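Local coordinates for enoyl-acyl carrier protein reductase (Uncultured bacterium, PDB 6KIA) that probably reduces the double bond of enoyl-acyl carrier protein in fatty acid synthesis, with the NADH that it binds as the hydride donor, at residues F157-A162 with Y236-Y241. Residues are numbered along the deposited sequence; the frame is centred on the assembly and turned at random.
Sequences FAHTMA and YSAYGY. With NAI (1,4-dihydronicotinamide adenine dinucleotide), chain D.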
ATOM      1  N   PHE A 157      -4.803 -15.314  -3.315  1.00 17.68           N
ATOM      2  CA  PHE A 157      -3.581 -14.648  -3.754  1.00 19.55           C
ATOM      3  C   PHE A 157      -3.644 -13.204  -3.287  1.00 20.56           C
ATOM      4  O   PHE A 157      -4.515 -12.465  -3.737  1.00 19.28           O
ATOM      5  CB  PHE A 157      -3.424 -14.693  -5.288  1.00 19.31           C
ATOM      6  CG  PHE A 157      -3.211 -16.070  -5.854  1.00 18.21           C
ATOM      7  CD1 PHE A 157      -1.930 -16.594  -5.995  1.00 20.65           C
ATOM      8  CD2 PHE A 157      -4.288 -16.813  -6.270  1.00 22.73           C
ATOM      9  CE1 PHE A 157      -1.727 -17.852  -6.546  1.00 23.56           C
ATOM     10  CE2 PHE A 157      -4.108 -18.065  -6.828  1.00 19.20           C
ATOM     11  CZ  PHE A 157      -2.816 -18.603  -6.951  1.00 20.92           C
ATOM     12  N   ALA A 158      -2.757 -12.806  -2.370  1.00 17.58           N
ATOM     13  CA  ALA A 158      -2.798 -11.447  -1.819  1.00 17.70           C
ATOM     14  C   ALA A 158      -1.635 -10.585  -2.358  1.00 21.70           C
ATOM     15  O   ALA A 158      -0.470 -10.746  -1.976  1.00 18.58           O
ATOM     16  CB  ALA A 158      -2.769 -11.502  -0.287  1.00 17.27           C
ATOM     17  N   HIS A 159      -1.965  -9.677  -3.266  1.00 17.57           N
ATOM     18  CA  HIS A 159      -0.979  -8.777  -3.881  1.00 17.99           C
ATOM     19  C   HIS A 159      -0.707  -7.614  -2.954  1.00 17.75           C
ATOM     20  O   HIS A 159      -1.641  -7.062  -2.392  1.00 18.09           O
ATOM     21  CB  HIS A 159      -1.529  -8.308  -5.226  1.00 17.88           C
ATOM     22  CG  HIS A 159      -0.694  -7.293  -5.938  1.00 17.92           C
ATOM     23  ND1 HIS A 159      -0.758  -5.946  -5.647  1.00 23.17           N
ATOM     24  CD2 HIS A 159       0.140  -7.409  -7.002  1.00 18.17           C
ATOM     25  CE1 HIS A 159       0.047  -5.285  -6.458  1.00 21.66           C
ATOM     26  NE2 HIS A 159       0.601  -6.148  -7.293  1.00 19.81           N
ATOM     27  N   THR A 160       0.562  -7.237  -2.794  1.00 17.71           N
ATOM     28  CA  THR A 160       0.903  -6.115  -1.911  1.00 17.62           C
ATOM     29  C   THR A 160       1.853  -5.142  -2.581  1.00 19.20           C
ATOM     30  O   THR A 160       2.229  -4.137  -1.979  1.00 19.98           O
ATOM     31  CB  THR A 160       1.594  -6.577  -0.598  1.00 17.60           C
ATOM     32  OG1 THR A 160       2.885  -7.112  -0.922  1.00 21.57           O
ATOM     33  CG2 THR A 160       0.762  -7.615   0.158  1.00 20.92           C
ATOM     34  N   MET A 161       2.291  -5.446  -3.803  1.00 17.98           N
ATOM     35  CA  MET A 161       3.430  -4.736  -4.381  1.00 18.18           C
ATOM     36  C   MET A 161       3.115  -3.305  -4.743  1.00 18.15           C
ATOM     37  O   MET A 161       2.124  -3.029  -5.408  1.00 21.82           O
ATOM     38  CB  MET A 161       3.928  -5.453  -5.645  1.00 18.72           C
ATOM     39  CG  MET A 161       4.360  -6.873  -5.388  1.00 18.49           C
ATOM     40  SD  MET A 161       4.920  -7.703  -6.878  1.00 22.08           S
ATOM     41  CE  MET A 161       5.575  -9.236  -6.203  1.00 23.18           C
ATOM     42  N   ALA A 162       4.004  -2.417  -4.320  1.00 20.36           N
ATOM     43  CA  ALA A 162       3.985  -1.010  -4.710  1.00 20.17           C
ATOM     44  C   ALA A 162       5.410  -0.496  -4.609  1.00 20.40           C
ATOM     45  O   ALA A 162       6.130  -0.858  -3.687  1.00 21.36           O
ATOM     46  CB  ALA A 162       3.041  -0.185  -3.801  1.00 18.01           C
ATOM     47  N   TYR A 236      -8.370 -13.040  -5.509  1.00 18.02           N
ATOM     48  CA  TYR A 236      -7.215 -12.130  -5.570  1.00 17.43           C
ATOM     49  C   TYR A 236      -7.556 -10.877  -4.791  1.00 20.11           C
ATOM     50  O   TYR A 236      -8.670 -10.368  -4.914  1.00 20.68           O
ATOM     51  CB  TYR A 236      -6.863 -11.744  -7.004  1.00 17.63           C
ATOM     52  CG  TYR A 236      -6.564 -12.942  -7.871  1.00 17.86           C
ATOM     53  CD1 TYR A 236      -7.601 -13.652  -8.469  1.00 22.52           C
ATOM     54  CD2 TYR A 236      -5.259 -13.388  -8.062  1.00 18.06           C
ATOM     55  CE1 TYR A 236      -7.342 -14.770  -9.244  1.00 23.36           C
ATOM     56  CE2 TYR A 236      -5.002 -14.506  -8.848  1.00 19.37           C
ATOM     57  CZ  TYR A 236      -6.047 -15.182  -9.424  1.00 20.22           C
ATOM     58  OH  TYR A 236      -5.799 -16.286 -10.209  1.00 23.77           O
ATOM     59  N   SER A 237      -6.624 -10.406  -3.969  1.00 18.46           N
ATOM     60  CA  SER A 237      -6.825  -9.131  -3.279  1.00 17.00           C
ATOM     61  C   SER A 237      -5.617  -8.254  -3.579  1.00 17.85           C
ATOM     62  O   SER A 237      -4.533  -8.767  -3.895  1.00 17.30           O
ATOM     63  CB  SER A 237      -6.985  -9.338  -1.773  1.00 16.83           C
ATOM     64  OG  SER A 237      -5.766  -9.805  -1.202  1.00 16.93           O
ATOM     65  N   ALA A 238      -5.802  -6.939  -3.500  1.00 17.03           N
ATOM     66  CA  ALA A 238      -4.697  -6.000  -3.600  1.00 17.13           C
ATOM     67  C   ALA A 238      -4.976  -4.868  -2.632  1.00 16.96           C
ATOM     68  O   ALA A 238      -6.132  -4.573  -2.325  1.00 16.79           O
ATOM     69  CB  ALA A 238      -4.526  -5.454  -5.030  1.00 20.78           C
ATOM     70  N   TYR A 239      -3.916  -4.230  -2.164  1.00 17.01           N
ATOM     71  CA  TYR A 239      -4.042  -3.057  -1.305  1.00 16.89           C
ATOM     72  C   TYR A 239      -4.000  -1.818  -2.184  1.00 16.96           C
ATOM     73  O   TYR A 239      -3.000  -1.562  -2.846  1.00 19.99           O
ATOM     74  CB  TYR A 239      -2.929  -3.007  -0.258  1.00 17.81           C
ATOM     75  CG  TYR A 239      -3.056  -4.043   0.838  1.00 16.82           C
ATOM     76  CD1 TYR A 239      -3.782  -3.771   1.999  1.00 18.67           C
ATOM     77  CD2 TYR A 239      -2.443  -5.295   0.711  1.00 18.64           C
ATOM     78  CE1 TYR A 239      -3.903  -4.716   2.998  1.00 17.11           C
ATOM     79  CE2 TYR A 239      -2.574  -6.246   1.712  1.00 16.87           C
ATOM     80  CZ  TYR A 239      -3.285  -5.945   2.838  1.00 19.19           C
ATOM     81  OH  TYR A 239      -3.418  -6.885   3.837  1.00 20.44           O
ATOM     82  N   GLY A 240      -5.093  -1.068  -2.208  1.00 17.22           N
ATOM     83  CA  GLY A 240      -5.119   0.136  -3.006  1.00 16.92           C
ATOM     84  C   GLY A 240      -5.023   1.335  -2.103  1.00 17.91           C
ATOM     85  O   GLY A 240      -5.269   1.228  -0.904  1.00 16.69           O
ATOM     86  N   TYR A 241      -4.636   2.476  -2.673  1.00 16.96           N
ATOM     87  CA  TYR A 241      -4.874   3.753  -1.982  1.00 16.88           C
ATOM     88  C   TYR A 241      -5.559   4.689  -2.973  1.00 17.80           C
ATOM     89  O   TYR A 241      -5.092   4.835  -4.102  1.00 19.79           O
ATOM     90  CB  TYR A 241      -3.592   4.407  -1.463  1.00 17.00           C
ATOM     91  CG  TYR A 241      -3.918   5.726  -0.782  1.00 17.47           C
ATOM     92  CD1 TYR A 241      -4.616   5.739   0.421  1.00 16.75           C
ATOM     93  CD2 TYR A 241      -3.573   6.944  -1.366  1.00 19.02           C
ATOM     94  CE1 TYR A 241      -4.959   6.922   1.040  1.00 17.27           C
ATOM     95  CE2 TYR A 241      -3.900   8.137  -0.748  1.00 17.04           C
ATOM     96  CZ  TYR A 241      -4.583   8.128   0.453  1.00 16.85           C
ATOM     97  OH  TYR A 241      -4.931   9.314   1.090  1.00 18.51           O
TER
HETATM   98  PA  NAI D 501       5.579  -2.132   2.850  1.00 17.93           P
HETATM   99  O1A NAI D 501       5.547  -3.023   4.053  1.00 20.84           O
HETATM  100  O2A NAI D 501       6.886  -1.424   2.552  1.00 21.45           O
HETATM  101  O5B NAI D 501       5.092  -3.003   1.611  1.00 18.27           O
HETATM  102  C5B NAI D 501       5.587  -2.721   0.318  1.00 19.72           C
HETATM  103  C4B NAI D 501       5.292  -4.030  -0.477  1.00 18.77           C
HETATM  104  O4B NAI D 501       5.693  -3.713  -1.942  1.00 18.65           O
HETATM  105  C3B NAI D 501       6.002  -5.027  -0.087  1.00 20.23           C
HETATM  106  O3B NAI D 501       5.234  -6.299  -0.086  1.00 21.64           O
HETATM  107  C2B NAI D 501       7.246  -5.111  -1.173  1.00 22.04           C
HETATM  108  O2B NAI D 501       7.858  -6.452  -1.114  1.00 20.17           O
HETATM  109  C1B NAI D 501       6.683  -4.828  -2.295  1.00 22.62           C
HETATM  110  N9A NAI D 501       7.615  -4.144  -3.216  1.00 22.03           N
HETATM  111  C8A NAI D 501       8.237  -2.952  -3.217  1.00 20.37           C
HETATM  112  N7A NAI D 501       8.978  -2.874  -4.320  1.00 20.25           N
HETATM  113  C5A NAI D 501       8.809  -4.024  -5.015  1.00 19.02           C
HETATM  114  C6A NAI D 501       9.387  -4.392  -6.221  1.00 22.06           C
HETATM  115  N6A NAI D 501      10.304  -3.744  -7.117  1.00 24.00           N
HETATM  116  N1A NAI D 501       9.078  -5.596  -6.731  1.00 20.58           N
HETATM  117  C2A NAI D 501       8.223  -6.431  -6.061  1.00 21.94           C
HETATM  118  N3A NAI D 501       7.645  -6.059  -4.858  1.00 23.26           N
HETATM  119  C4A NAI D 501       7.964  -4.831  -4.343  1.00 22.89           C
HETATM  120  O3  NAI D 501       4.453  -0.925   2.970  1.00 18.07           O
HETATM  121  PN  NAI D 501       2.848  -1.000   2.832  1.00 18.35           P
HETATM  122  O1N NAI D 501       2.283  -1.976   3.817  1.00 17.61           O
HETATM  123  O2N NAI D 501       2.411   0.436   3.070  1.00 18.64           O
HETATM  124  O5D NAI D 501       2.524  -1.454   1.338  1.00 17.46           O
HETATM  125  C5D NAI D 501       1.720  -2.589   1.065  1.00 17.38           C
HETATM  126  C4D NAI D 501       0.567  -2.136   0.140  1.00 17.30           C
HETATM  127  O4D NAI D 501      -0.248  -1.362   0.830  1.00 17.14           O
HETATM  128  C3D NAI D 501       1.097  -1.264  -0.996  1.00 19.92           C
HETATM  129  O3D NAI D 501       0.587  -1.646  -2.229  1.00 17.77           O
HETATM  130  C2D NAI D 501       0.524   0.118  -0.611  1.00 20.21           C
HETATM  131  O2D NAI D 501       0.503   0.981  -1.803  1.00 17.47           O
HETATM  132  C1D NAI D 501      -0.651  -0.158  -0.110  1.00 17.16           C
HETATM  133  N1N NAI D 501      -1.208   0.917   0.711  1.00 18.80           N
HETATM  134  C2N NAI D 501      -0.444   1.605   1.630  1.00 17.06           C
HETATM  135  C3N NAI D 501      -1.008   2.667   2.349  1.00 16.95           C
HETATM  136  C7N NAI D 501      -0.199   3.426   3.400  1.00 21.07           C
HETATM  137  O7N NAI D 501      -0.566   4.529   3.797  1.00 20.70           O
HETATM  138  N7N NAI D 501       0.980   2.830   3.919  1.00 19.50           N
HETATM  139  C4N NAI D 501      -2.334   3.038   2.179  1.00 19.33           C
HETATM  140  C5N NAI D 501      -3.114   2.299   1.281  1.00 21.86           C
HETATM  141  C6N NAI D 501      -2.544   1.250   0.553  1.00 17.91           C
HETATM  142  O   HOH W   1      -3.832  -7.965  -0.852  1.00 18.32           O
HETATM  143  O   HOH W   2      -1.340  -4.099  -3.446  1.00 19.33           O
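Phe-157 to His-159 and Tyr-236 to Ala-238 run side by side as neighbouring parallel strands of the Rossmann-type sheet. Two backbone hydrogen bonds join them. Ser-237 N donates to Phe-157 O at 3.0 Å, and His-159 N donates to Ser-237 O at 2.8 Å. Beyond His-159 the chains part at the C-terminal edge of the sheet, where NADH binds.

Waters bridge the widening gap. One donates to His-159 O and is also hydrogen-bonded to Ser-237 OG. Ser-237 has its hydroxyl between its own backbone N and carbonyl carbon (chi1 67°), close over Ala-158. The second water accepts from Tyr-239 N at 2.9 Å and is bonded to His-159 ND1. The far nitrogen of that imidazole, NE2, bonds to Thr-212 of helix 196-219, so both ring nitrogens are engaged.

Apolar contacts lie on both faces of the sheet. On one, the rings of Phe-157 and Tyr-236 point the same way, with planes at 11°. They are slid apart and barely overlap; CD2 of Phe-157 meets CE2 of Tyr-236 at 3.5 Å. The hydroxyl of Tyr-236 continues to Ser-220 and Arg-224. Ala-238 CB sits beside the His-159 ring on this face. On the other face, Ala-158 and Ser-237 pack on Leu-37 of helix 34-43. Further along, Thr-160 CG2 lies alongside the Tyr-239 ring.

The diverging ends hold the cofactor. Tyr-239 CB, Gly-240 O and Tyr-241 CB approach the nicotinamide riboside half. Thr-160 O accepts a hydrogen bond from O3D of its ribose. Ala-162 N donates to O4B of the adenosine ribose, and Thr-160 OG1 donates to O3B of the same sugar at 2.6 Å.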